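Local coordinates for GGDEF family protein (Vibrio cholerae, PDB 5GZS) that is probably a diguanylate cyclase whose periplasmic portion, related to family 3 solute-binding proteins, binds arginine and may sense it as a signal, at residues Asp139-Leu144 / Lys201-Ile206; Glu120-Ala125 / Lys145-Lys150; Arg18-Ser23 / Arg72-Glu77. All coordinates share one frame; numbering follows the deposited sequence.

Contact 1 of 3, residues Asp139-Leu144 / Lys201-Ile206; sequences DAINQL and KYQLDI. With ARG (arginine), chain B.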
loop_
_atom_site.group_PDB
_atom_site.type_symbol
_atom_site.label_atom_id
_atom_site.label_comp_id
_atom_site.label_asym_id
_atom_site.label_seq_id
_atom_site.Cartn_x
_atom_site.Cartn_y
_atom_site.Cartn_z
ATOM N N ASP A 139 23.670 -5.269 -3.743
ATOM C CA ASP A 139 24.663 -5.046 -4.792
ATOM C C ASP A 139 24.228 -5.559 -6.167
ATOM O O ASP A 139 23.211 -6.257 -6.309
ATOM C CB ASP A 139 25.988 -5.690 -4.396
ATOM C CG ASP A 139 27.198 -4.964 -4.985
ATOM O OD1 ASP A 139 27.024 -4.024 -5.802
ATOM O OD2 ASP A 139 28.333 -5.350 -4.632
ATOM N N ALA A 140 25.013 -5.212 -7.181
ATOM C CA ALA A 140 24.657 -5.487 -8.578
ATOM C C ALA A 140 24.911 -6.927 -9.000
ATOM O O ALA A 140 25.430 -7.734 -8.236
ATOM C CB ALA A 140 25.409 -4.563 -9.486
ATOM N N ILE A 141 24.555 -7.217 -10.250
ATOM C CA ILE A 141 24.718 -8.537 -10.862
ATOM C C ILE A 141 26.167 -9.020 -10.812
ATOM O O ILE A 141 26.415 -10.221 -10.786
ATOM C CB ILE A 141 24.200 -8.532 -12.341
ATOM C CG1 ILE A 141 24.152 -9.946 -12.929
ATOM C CG2 ILE A 141 25.034 -7.620 -13.209
ATOM C CD1 ILE A 141 23.476 -10.013 -14.275
ATOM N N ASN A 142 27.119 -8.087 -10.771
ATOM C CA ASN A 142 28.542 -8.429 -10.592
ATOM C C ASN A 142 28.812 -9.424 -9.468
ATOM O O ASN A 142 29.730 -10.252 -9.540
ATOM C CB ASN A 142 29.341 -7.165 -10.328
ATOM C CG ASN A 142 29.144 -6.126 -11.412
ATOM O OD1 ASN A 142 28.046 -5.585 -11.580
ATOM N ND2 ASN A 142 30.204 -5.845 -12.156
ATOM N N GLN A 143 28.003 -9.347 -8.425
ATOM C CA GLN A 143 28.211 -10.189 -7.265
ATOM C C GLN A 143 27.437 -11.501 -7.323
ATOM O O GLN A 143 27.699 -12.401 -6.530
ATOM C CB GLN A 143 27.830 -9.432 -6.001
ATOM C CG GLN A 143 28.521 -8.090 -5.838
ATOM C CD GLN A 143 30.037 -8.202 -5.785
ATOM O OE1 GLN A 143 30.580 -9.231 -5.374
ATOM N NE2 GLN A 143 30.734 -7.124 -6.173
ATOM N N LEU A 144 26.513 -11.626 -8.270
ATOM C CA LEU A 144 25.574 -12.739 -8.261
ATOM C C LEU A 144 26.244 -14.116 -8.274
ATOM O O LEU A 144 26.030 -14.937 -7.362
ATOM C CB LEU A 144 24.611 -12.633 -9.446
ATOM C CG LEU A 144 23.447 -13.625 -9.347
ATOM C CD1 LEU A 144 22.689 -13.389 -8.053
ATOM C CD2 LEU A 144 22.506 -13.496 -10.532
ATOM N N LYS A 201 18.569 -14.143 -19.192
ATOM C CA LYS A 201 18.864 -15.553 -19.324
ATOM C C LYS A 201 20.056 -15.900 -18.451
ATOM O O LYS A 201 20.089 -16.950 -17.797
ATOM C CB LYS A 201 19.134 -15.895 -20.810
ATOM C CG LYS A 201 19.576 -17.337 -21.109
ATOM C CD LYS A 201 18.621 -18.353 -20.469
ATOM C CE LYS A 201 18.797 -19.770 -21.020
ATOM N NZ LYS A 201 18.827 -20.849 -19.974
ATOM N N TYR A 202 21.033 -14.995 -18.430
ATOM C CA TYR A 202 22.279 -15.273 -17.760
ATOM C C TYR A 202 22.038 -15.358 -16.286
ATOM O O TYR A 202 22.437 -16.327 -15.675
ATOM C CB TYR A 202 23.321 -14.218 -18.086
ATOM C CG TYR A 202 24.649 -14.414 -17.384
ATOM C CD1 TYR A 202 24.859 -13.932 -16.095
ATOM C CD2 TYR A 202 25.702 -15.059 -18.020
ATOM C CE1 TYR A 202 26.074 -14.098 -15.454
ATOM C CE2 TYR A 202 26.929 -15.235 -17.379
ATOM C CZ TYR A 202 27.104 -14.745 -16.105
ATOM O OH TYR A 202 28.310 -14.903 -15.485
ATOM N N GLN A 203 21.362 -14.366 -15.696
ATOM C CA GLN A 203 21.204 -14.372 -14.234
ATOM C C GLN A 203 20.112 -15.339 -13.765
ATOM O O GLN A 203 20.214 -15.913 -12.686
ATOM C CB GLN A 203 20.966 -12.950 -13.699
ATOM C CG GLN A 203 19.746 -12.167 -14.204
ATOM C CD GLN A 203 18.453 -12.533 -13.479
ATOM O OE1 GLN A 203 18.343 -12.437 -12.254
ATOM N NE2 GLN A 203 17.476 -12.978 -14.245
ATOM N N LEU A 204 19.079 -15.550 -14.570
ATOM C CA LEU A 204 18.050 -16.489 -14.153
ATOM C C LEU A 204 18.656 -17.896 -14.069
ATOM O O LEU A 204 18.301 -18.684 -13.181
ATOM C CB LEU A 204 16.844 -16.483 -15.099
ATOM C CG LEU A 204 15.637 -17.219 -14.508
ATOM C CD1 LEU A 204 15.448 -16.747 -13.069
ATOM C CD2 LEU A 204 14.365 -17.005 -15.310
ATOM N N ASP A 205 19.583 -18.202 -14.976
ATOM C CA ASP A 205 20.264 -19.499 -14.968
ATOM C C ASP A 205 21.104 -19.743 -13.709
ATOM O O ASP A 205 21.051 -20.834 -13.124
ATOM C CB ASP A 205 21.139 -19.625 -16.197
ATOM C CG ASP A 205 20.365 -20.057 -17.421
ATOM O OD1 ASP A 205 19.132 -20.200 -17.338
ATOM O OD2 ASP A 205 20.993 -20.250 -18.481
ATOM N N ILE A 206 21.869 -18.742 -13.285
ATOM C CA ILE A 206 22.626 -18.821 -12.032
ATOM C C ILE A 206 21.713 -19.057 -10.853
ATOM O O ILE A 206 22.014 -19.878 -9.967
ATOM C CB ILE A 206 23.427 -17.532 -11.751
ATOM C CG1 ILE A 206 24.591 -17.401 -12.719
ATOM C CG2 ILE A 206 23.927 -17.467 -10.270
ATOM C CD1 ILE A 206 25.360 -16.114 -12.505
HETATM N N ARG B . 24.739 1.657 -10.953
HETATM C CA ARG B . 24.966 1.975 -9.551
HETATM C C ARG B . 25.934 3.144 -9.411
HETATM O O ARG B . 25.941 3.854 -8.407
HETATM C CB ARG B . 25.497 0.759 -8.813
HETATM C CG ARG B . 26.856 0.287 -9.291
HETATM C CD ARG B . 27.106 -1.095 -8.726
HETATM N NE ARG B . 28.427 -1.589 -9.049
HETATM C CZ ARG B . 28.779 -2.033 -10.248
HETATM N NH1 ARG B . 27.906 -2.031 -11.250
HETATM N NH2 ARG B . 30.015 -2.463 -10.441
HETATM O OXT ARG B . 26.734 3.405 -10.302
#
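Behind the arginine pocket of this solute-binding domain, Ile-141, just past the end of strand 137-140, and Leu-144, which begins helix 144-149, pack on helix 189-218 at Gln-203 and, for Leu-144, also at Ile-206. The joint is small, with 212 Å² buried in total, and apolar. Gln-203 contributes its CB, which lies 3.6 Å from Leu-144 CD2 and 3.9 Å from Ile-141 CD1, so two branched side chains converge on one methylene. The chains of Ile-141 and Gln-203 meet at about a right angle. Ile-141 reaches this far because CG1 stands trans to the backbone N (chi1 -171°) and CD1 extends the line. Leu-144 and Ile-206 instead run alongside one another, pointing opposite ways, with Leu-144 CG 4.0 Å from Ile-206 CG2. Gln-203 is bent at chi2 (82°), and its amide turns elsewhere: OE1 is hydrogen-bonded to Tyr-80 OH and Arg-207 NH1, while NE2 bonds to the Gln-200 carbonyl.

The same short segment faces the ligand with other residues. Ala-140 CB packs 3.9 Å from CD of the bound arginine. Asn-142 OD1 lies 3.6 Å from the ligand NH1, close but too long for a hydrogen bond, and ND2 is bonded to the carbonyl of Glu-11, another pocket residue. The turn between these two faces is held by Gln-143 N to Ala-140 O (3.0 Å) and Leu-144 N to Ile-141 O (2.9 Å). Dispersion therefore joins segment to helix, while the polar end of Gln-203 is satisfied beyond the interface, consistent with a pocket wall backed by an apolar layer.

Contact 2 of 3, residues Glu120-Ala125 / Lys145-Lys150; sequences EGHLEA and KPMLLK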
loop_
_atom_site.group_PDB
_atom_site.type_symbol
_atom_site.label_atom_id
_atom_site.label_comp_id
_atom_site.label_asym_id
_atom_site.label_seq_id
_atom_site.Cartn_x
_atom_site.Cartn_y
_atom_site.Cartn_z
ATOM N N GLU A 120 34.158 -2.532 0.697
ATOM C CA GLU A 120 34.875 -2.443 -0.572
ATOM C C GLU A 120 35.130 -3.805 -1.202
ATOM O O GLU A 120 35.981 -4.562 -0.725
ATOM C CB GLU A 120 36.204 -1.735 -0.388
ATOM C CG GLU A 120 36.092 -0.251 -0.161
ATOM C CD GLU A 120 37.406 0.437 -0.440
ATOM O OE1 GLU A 120 38.123 -0.011 -1.367
ATOM O OE2 GLU A 120 37.730 1.411 0.274
ATOM N N GLY A 121 34.404 -4.101 -2.284
ATOM C CA GLY A 121 34.637 -5.299 -3.073
ATOM C C GLY A 121 33.931 -6.524 -2.521
ATOM O O GLY A 121 33.293 -6.442 -1.465
ATOM N N HIS A 122 34.072 -7.655 -3.227
ATOM C CA HIS A 122 33.276 -8.865 -2.981
ATOM C C HIS A 122 33.703 -9.589 -1.719
ATOM O O HIS A 122 32.862 -10.160 -1.026
ATOM C CB HIS A 122 33.350 -9.809 -4.190
ATOM C CG HIS A 122 32.983 -11.237 -3.894
ATOM N ND1 HIS A 122 33.925 -12.240 -3.791
ATOM C CD2 HIS A 122 31.782 -11.835 -3.717
ATOM C CE1 HIS A 122 33.322 -13.391 -3.545
ATOM N NE2 HIS A 122 32.022 -13.172 -3.491
ATOM N N LEU A 123 34.993 -9.536 -1.394
ATOM C CA LEU A 123 35.529 -10.247 -0.226
ATOM C C LEU A 123 35.083 -9.575 1.055
ATOM O O LEU A 123 34.734 -10.236 2.024
ATOM C CB LEU A 123 37.056 -10.302 -0.293
ATOM C CG LEU A 123 37.537 -11.216 -1.416
ATOM C CD1 LEU A 123 38.795 -10.635 -2.048
ATOM C CD2 LEU A 123 37.760 -12.665 -0.950
ATOM N N GLU A 124 35.093 -8.247 1.025
ATOM C CA GLU A 124 34.651 -7.404 2.133
ATOM C C GLU A 124 33.162 -7.591 2.345
ATOM O O GLU A 124 32.680 -7.730 3.468
ATOM C CB GLU A 124 34.972 -5.937 1.823
ATOM C CG GLU A 124 35.213 -5.039 3.002
ATOM C CD GLU A 124 36.118 -3.865 2.657
ATOM O OE1 GLU A 124 37.261 -4.091 2.197
ATOM O OE2 GLU A 124 35.683 -2.711 2.862
ATOM N N ALA A 125 32.439 -7.583 1.236
ATOM C CA ALA A 125 31.014 -7.805 1.273
ATOM C C ALA A 125 30.802 -9.186 1.842
ATOM O O ALA A 125 29.975 -9.363 2.743
ATOM C CB ALA A 125 30.400 -7.680 -0.117
ATOM N N LYS A 145 27.036 -14.374 -9.313
ATOM C CA LYS A 145 27.671 -15.678 -9.469
ATOM C C LYS A 145 28.612 -15.988 -8.271
ATOM O O LYS A 145 28.452 -17.023 -7.632
ATOM C CB LYS A 145 28.388 -15.755 -10.826
ATOM C CG LYS A 145 29.055 -17.092 -11.150
ATOM C CD LYS A 145 29.711 -17.063 -12.534
ATOM C CE LYS A 145 28.794 -17.734 -13.529
ATOM N NZ LYS A 145 28.981 -17.349 -14.962
ATOM N N PRO A 146 29.546 -15.083 -7.921
ATOM C CA PRO A 146 30.381 -15.465 -6.770
ATOM C C PRO A 146 29.597 -15.571 -5.467
ATOM O O PRO A 146 29.903 -16.437 -4.646
ATOM C CB PRO A 146 31.419 -14.340 -6.687
ATOM C CG PRO A 146 30.795 -13.180 -7.427
ATOM C CD PRO A 146 29.961 -13.793 -8.509
HETATM N N MSE A 147 28.590 -14.725 -5.285
HETATM C CA MSE A 147 27.819 -14.745 -4.042
HETATM C C MSE A 147 26.989 -16.027 -3.894
HETATM O O MSE A 147 27.005 -16.646 -2.844
HETATM C CB MSE A 147 26.913 -13.513 -3.950
HETATM C CG MSE A 147 26.643 -13.013 -2.553
HETATM SE SE MSE A 147 28.247 -12.450 -1.630
HETATM C CE MSE A 147 27.944 -10.520 -1.509
ATOM N N LEU A 148 26.277 -16.438 -4.936
ATOM C CA LEU A 148 25.460 -17.650 -4.840
ATOM C C LEU A 148 26.315 -18.904 -4.711
ATOM O O LEU A 148 25.826 -19.933 -4.254
ATOM C CB LEU A 148 24.532 -17.783 -6.047
ATOM C CG LEU A 148 23.123 -17.218 -5.873
ATOM C CD1 LEU A 148 23.190 -15.741 -5.582
ATOM C CD2 LEU A 148 22.320 -17.464 -7.107
ATOM N N LEU A 149 27.571 -18.825 -5.149
ATOM C CA LEU A 149 28.542 -19.890 -4.900
ATOM C C LEU A 149 28.732 -20.104 -3.397
ATOM O O LEU A 149 28.732 -21.236 -2.910
ATOM C CB LEU A 149 29.901 -19.575 -5.559
ATOM C CG LEU A 149 29.992 -19.850 -7.076
ATOM C CD1 LEU A 149 31.352 -19.485 -7.662
ATOM C CD2 LEU A 149 29.639 -21.313 -7.406
ATOM N N LYS A 150 28.886 -19.000 -2.671
ATOM C CA LYS A 150 29.104 -19.019 -1.226
ATOM C C LYS A 150 27.839 -19.355 -0.445
ATOM O O LYS A 150 27.759 -19.098 0.751
ATOM C CB LYS A 150 29.642 -17.674 -0.773
ATOM C CG LYS A 150 31.050 -17.395 -1.278
ATOM C CD LYS A 150 32.061 -18.296 -0.571
ATOM C CE LYS A 150 33.479 -18.049 -1.056
ATOM N NZ LYS A 150 34.402 -19.081 -0.513
#
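His-122 and selenomethionine Met-147 mark the nearest CA pair, 8.1 Å apart, between helix segments 121-125 and 145-149, whose axes run at 31° to each other and approach to 11.1 Å. That separation is bridged chiefly by the imidazole of His-122. A chi1 of 160° swings the ring away from its own backbone nitrogen and carries it across to the first turn of the partner helix. There Pro-146 CB sits over one ring face, 3.9 Å from the centroid and 28° off the normal, a CH-pi contact; its closest ring atom is His-122 NE2, at 3.5 Å. Pro-146 CG lies above the same ring but displaced toward the rim, so the pyrrolidine overlaps this one face off-centre. The selenium of Met-147 approaches the ring obliquely, 5.0 Å from the centroid. Beyond it the chain, bent at chi2 and chi3, turns its methyl to Ala-125, with CE to CB at 4.0 Å. The two segments bury 199 Å² in all, both sides summed.

The contact is only partly buried, its inner side being Ala-125 and Met-147. Met-147 continues onto Leu-126 and Leu-129 of helix 121-129, and Ala-125 rests on Tyr-119 of strand 115-119. Elsewhere on helix 144-149, Leu-148 packs against Ile-206 and Ala-210, placing this helix between helices 121-129 and 189-218.

Contact 3 of 3, residues Arg18-Ser23 / Arg72-Glu77; sequences RVLFDS and RPTNIE. With ARG (arginine), chain B.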
loop_
_atom_site.group_PDB
_atom_site.type_symbol
_atom_site.label_atom_id
_atom_site.label_comp_id
_atom_site.label_asym_id
_atom_site.label_seq_id
_atom_site.Cartn_x
_atom_site.Cartn_y
_atom_site.Cartn_z
ATOM N N ARG A 18 31.091 -7.092 -20.385
ATOM C CA ARG A 18 31.568 -8.041 -21.377
ATOM C C ARG A 18 30.635 -8.135 -22.576
ATOM O O ARG A 18 31.087 -7.978 -23.724
ATOM C CB ARG A 18 31.734 -9.408 -20.745
ATOM C CG ARG A 18 33.028 -9.551 -20.042
ATOM C CD ARG A 18 32.880 -10.317 -18.787
ATOM N NE ARG A 18 32.041 -11.503 -18.900
ATOM C CZ ARG A 18 31.479 -12.059 -17.829
ATOM N NH1 ARG A 18 31.673 -11.488 -16.638
ATOM N NH2 ARG A 18 30.712 -13.142 -17.938
ATOM N N VAL A 19 29.341 -8.365 -22.329
ATOM C CA VAL A 19 28.395 -8.543 -23.443
ATOM C C VAL A 19 28.308 -7.273 -24.276
ATOM O O VAL A 19 28.383 -7.313 -25.492
ATOM C CB VAL A 19 26.982 -8.943 -22.949
ATOM C CG1 VAL A 19 25.963 -8.775 -24.045
ATOM C CG2 VAL A 19 26.990 -10.373 -22.392
ATOM N N LEU A 20 28.190 -6.138 -23.609
ATOM C CA LEU A 20 28.052 -4.882 -24.302
ATOM C C LEU A 20 29.333 -4.528 -25.076
ATOM O O LEU A 20 29.266 -4.185 -26.260
ATOM C CB LEU A 20 27.684 -3.787 -23.308
ATOM C CG LEU A 20 27.442 -2.349 -23.794
ATOM C CD1 LEU A 20 26.376 -2.276 -24.898
ATOM C CD2 LEU A 20 27.106 -1.384 -22.606
ATOM N N PHE A 21 30.498 -4.627 -24.434
ATOM C CA PHE A 21 31.718 -4.150 -25.095
ATOM C C PHE A 21 32.328 -5.125 -26.097
ATOM O O PHE A 21 32.949 -4.681 -27.042
ATOM C CB PHE A 21 32.763 -3.739 -24.073
ATOM C CG PHE A 21 32.641 -2.303 -23.680
ATOM C CD1 PHE A 21 31.681 -1.910 -22.760
ATOM C CD2 PHE A 21 33.446 -1.334 -24.276
ATOM C CE1 PHE A 21 31.538 -0.584 -22.430
ATOM C CE2 PHE A 21 33.324 -0.003 -23.939
ATOM C CZ PHE A 21 32.366 0.380 -23.024
ATOM N N ASP A 22 32.135 -6.430 -25.906
ATOM C CA ASP A 22 32.354 -7.387 -26.974
ATOM C C ASP A 22 31.490 -6.987 -28.170
ATOM O O ASP A 22 31.945 -7.014 -29.308
ATOM C CB ASP A 22 31.978 -8.816 -26.566
ATOM C CG ASP A 22 32.843 -9.385 -25.450
ATOM O OD1 ASP A 22 33.881 -8.757 -25.097
ATOM O OD2 ASP A 22 32.471 -10.488 -24.939
ATOM N N SER A 23 30.232 -6.633 -27.930
ATOM C CA SER A 23 29.370 -6.367 -29.055
ATOM C C SER A 23 29.871 -5.100 -29.794
ATOM O O SER A 23 29.923 -5.061 -31.016
ATOM C CB SER A 23 27.918 -6.229 -28.604
ATOM O OG SER A 23 27.051 -6.036 -29.723
ATOM N N ARG A 72 24.312 8.797 -22.348
ATOM C CA ARG A 72 22.942 8.635 -21.923
ATOM C C ARG A 72 22.741 7.175 -21.514
ATOM O O ARG A 72 23.520 6.315 -21.915
ATOM C CB ARG A 72 22.009 9.075 -23.043
ATOM C CG ARG A 72 22.331 10.497 -23.495
ATOM C CD ARG A 72 21.229 11.126 -24.311
ATOM N NE ARG A 72 20.872 12.420 -23.760
ATOM C CZ ARG A 72 21.532 13.537 -24.017
ATOM N NH1 ARG A 72 22.577 13.510 -24.835
ATOM N NH2 ARG A 72 21.144 14.679 -23.458
ATOM N N PRO A 73 21.746 6.898 -20.657
ATOM C CA PRO A 73 21.615 5.540 -20.121
ATOM C C PRO A 73 21.501 4.507 -21.232
ATOM O O PRO A 73 20.845 4.783 -22.230
ATOM C CB PRO A 73 20.339 5.610 -19.270
ATOM C CG PRO A 73 19.740 6.945 -19.534
ATOM C CD PRO A 73 20.847 7.837 -19.971
ATOM N N THR A 74 22.152 3.357 -21.073
ATOM C CA THR A 74 22.272 2.406 -22.169
ATOM C C THR A 74 21.546 1.131 -21.837
ATOM O O THR A 74 21.248 0.346 -22.737
ATOM C CB THR A 74 23.767 2.071 -22.519
ATOM O OG1 THR A 74 24.470 1.612 -21.352
ATOM C CG2 THR A 74 24.486 3.306 -23.050
ATOM N N ASN A 75 21.256 0.930 -20.550
ATOM C CA ASN A 75 20.671 -0.339 -20.062
ATOM C C ASN A 75 20.276 -0.307 -18.595
ATOM O O ASN A 75 20.694 0.582 -17.848
ATOM C CB ASN A 75 21.652 -1.497 -20.257
ATOM C CG ASN A 75 23.024 -1.206 -19.649
ATOM O OD1 ASN A 75 23.868 -0.539 -20.269
ATOM N ND2 ASN A 75 23.245 -1.685 -18.414
ATOM N N ILE A 76 19.483 -1.292 -18.179
ATOM C CA ILE A 76 19.181 -1.469 -16.763
ATOM C C ILE A 76 20.340 -2.185 -16.069
ATOM O O ILE A 76 21.309 -2.597 -16.702
ATOM C CB ILE A 76 17.862 -2.274 -16.513
ATOM C CG1 ILE A 76 18.005 -3.730 -16.964
ATOM C CG2 ILE A 76 16.654 -1.593 -17.148
ATOM C CD1 ILE A 76 16.738 -4.515 -16.855
ATOM N N GLU A 77 20.230 -2.323 -14.758
ATOM C CA GLU A 77 21.230 -3.021 -13.980
ATOM C C GLU A 77 20.514 -3.922 -12.969
ATOM O O GLU A 77 19.800 -3.440 -12.087
ATOM C CB GLU A 77 22.144 -2.010 -13.293
ATOM C CG GLU A 77 23.254 -2.575 -12.444
ATOM C CD GLU A 77 23.947 -1.465 -11.657
ATOM O OE1 GLU A 77 23.208 -0.624 -11.077
ATOM O OE2 GLU A 77 25.207 -1.429 -11.615
HETATM N N ARG B . 24.739 1.657 -10.953
HETATM C CA ARG B . 24.966 1.975 -9.551
HETATM C C ARG B . 25.934 3.144 -9.411
HETATM O O ARG B . 25.941 3.854 -8.407
HETATM C CB ARG B . 25.497 0.759 -8.813
HETATM C CG ARG B . 26.856 0.287 -9.291
HETATM C CD ARG B . 27.106 -1.095 -8.726
HETATM N NE ARG B . 28.427 -1.589 -9.049
HETATM C CZ ARG B . 28.779 -2.033 -10.248
HETATM N NH1 ARG B . 27.906 -2.031 -11.250
HETATM N NH2 ARG B . 30.015 -2.463 -10.441
HETATM O OXT ARG B . 26.734 3.405 -10.302
#
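Leu-20 CD2 meets the polar tips of two neighbouring residues, 4.1 Å from Asn-75 OD1 and 4.2 Å from Thr-74 OG1, both at van der Waals range; just 60 Å² is buried. With chi1 at -178° Leu-20 extends straight out from its helix, crossing Thr-74 at about a right angle and Asn-75 at a slant. The amide of Asn-75 is fixed from its other end: ND2 donates to Ile-76 O at 2.7 Å, nearly in the amide plane, with an angle of 157° at the hydrogen. Thr-74 OG1 also lies beside Asn-75 OD1, but that bond is modelled too short to be relied on.

Thr-74 and Asn-75 both pair with Val-166 of strand 166-170, a classic beta bulge. Two residues further on, the chain delivers Glu-77 to the bound arginine. OE1 accepts from the ligand amino N at 2.7 Å, and OE2 from its guanidinium NH1 at 2.8 Å; the curled ligand brings N and NH1 within 4.9 Å of each other. Asn-57 packs against both Asn-75 and Glu-77. Farther out, Ile-168 lies against Leu-20 and Thr-74, Gln-192 NE2 bonds to Thr-74 O, and Pro-73 packs on Pro-354 of the second subunit.

Overall arrangement
Contacts 1 and 3 are buried and each gives residues to the arginine pocket, their centres 15 Å apart, whereas contact 2 is partly buried and has no part in it. Ligand chemistry separates the first two: contact 3 supplies an acidic group bonded to arginine, while contact 1 lends Ala-140 and Asn-142, which touch the ligand without hydrogen-bonding it; Ala-140 CB is 3.8 Å from Glu-77 OE2. Helix 144-149 joins contacts 1 and 2, since Leu-144 and Pro-146 stand on it, and Lys-145 NZ probably bonds Tyr-202 OH. Across the segments all three meet by van der Waals contact, with a CH-pi contact in contact 2. Contacts 2 and 3 do not touch.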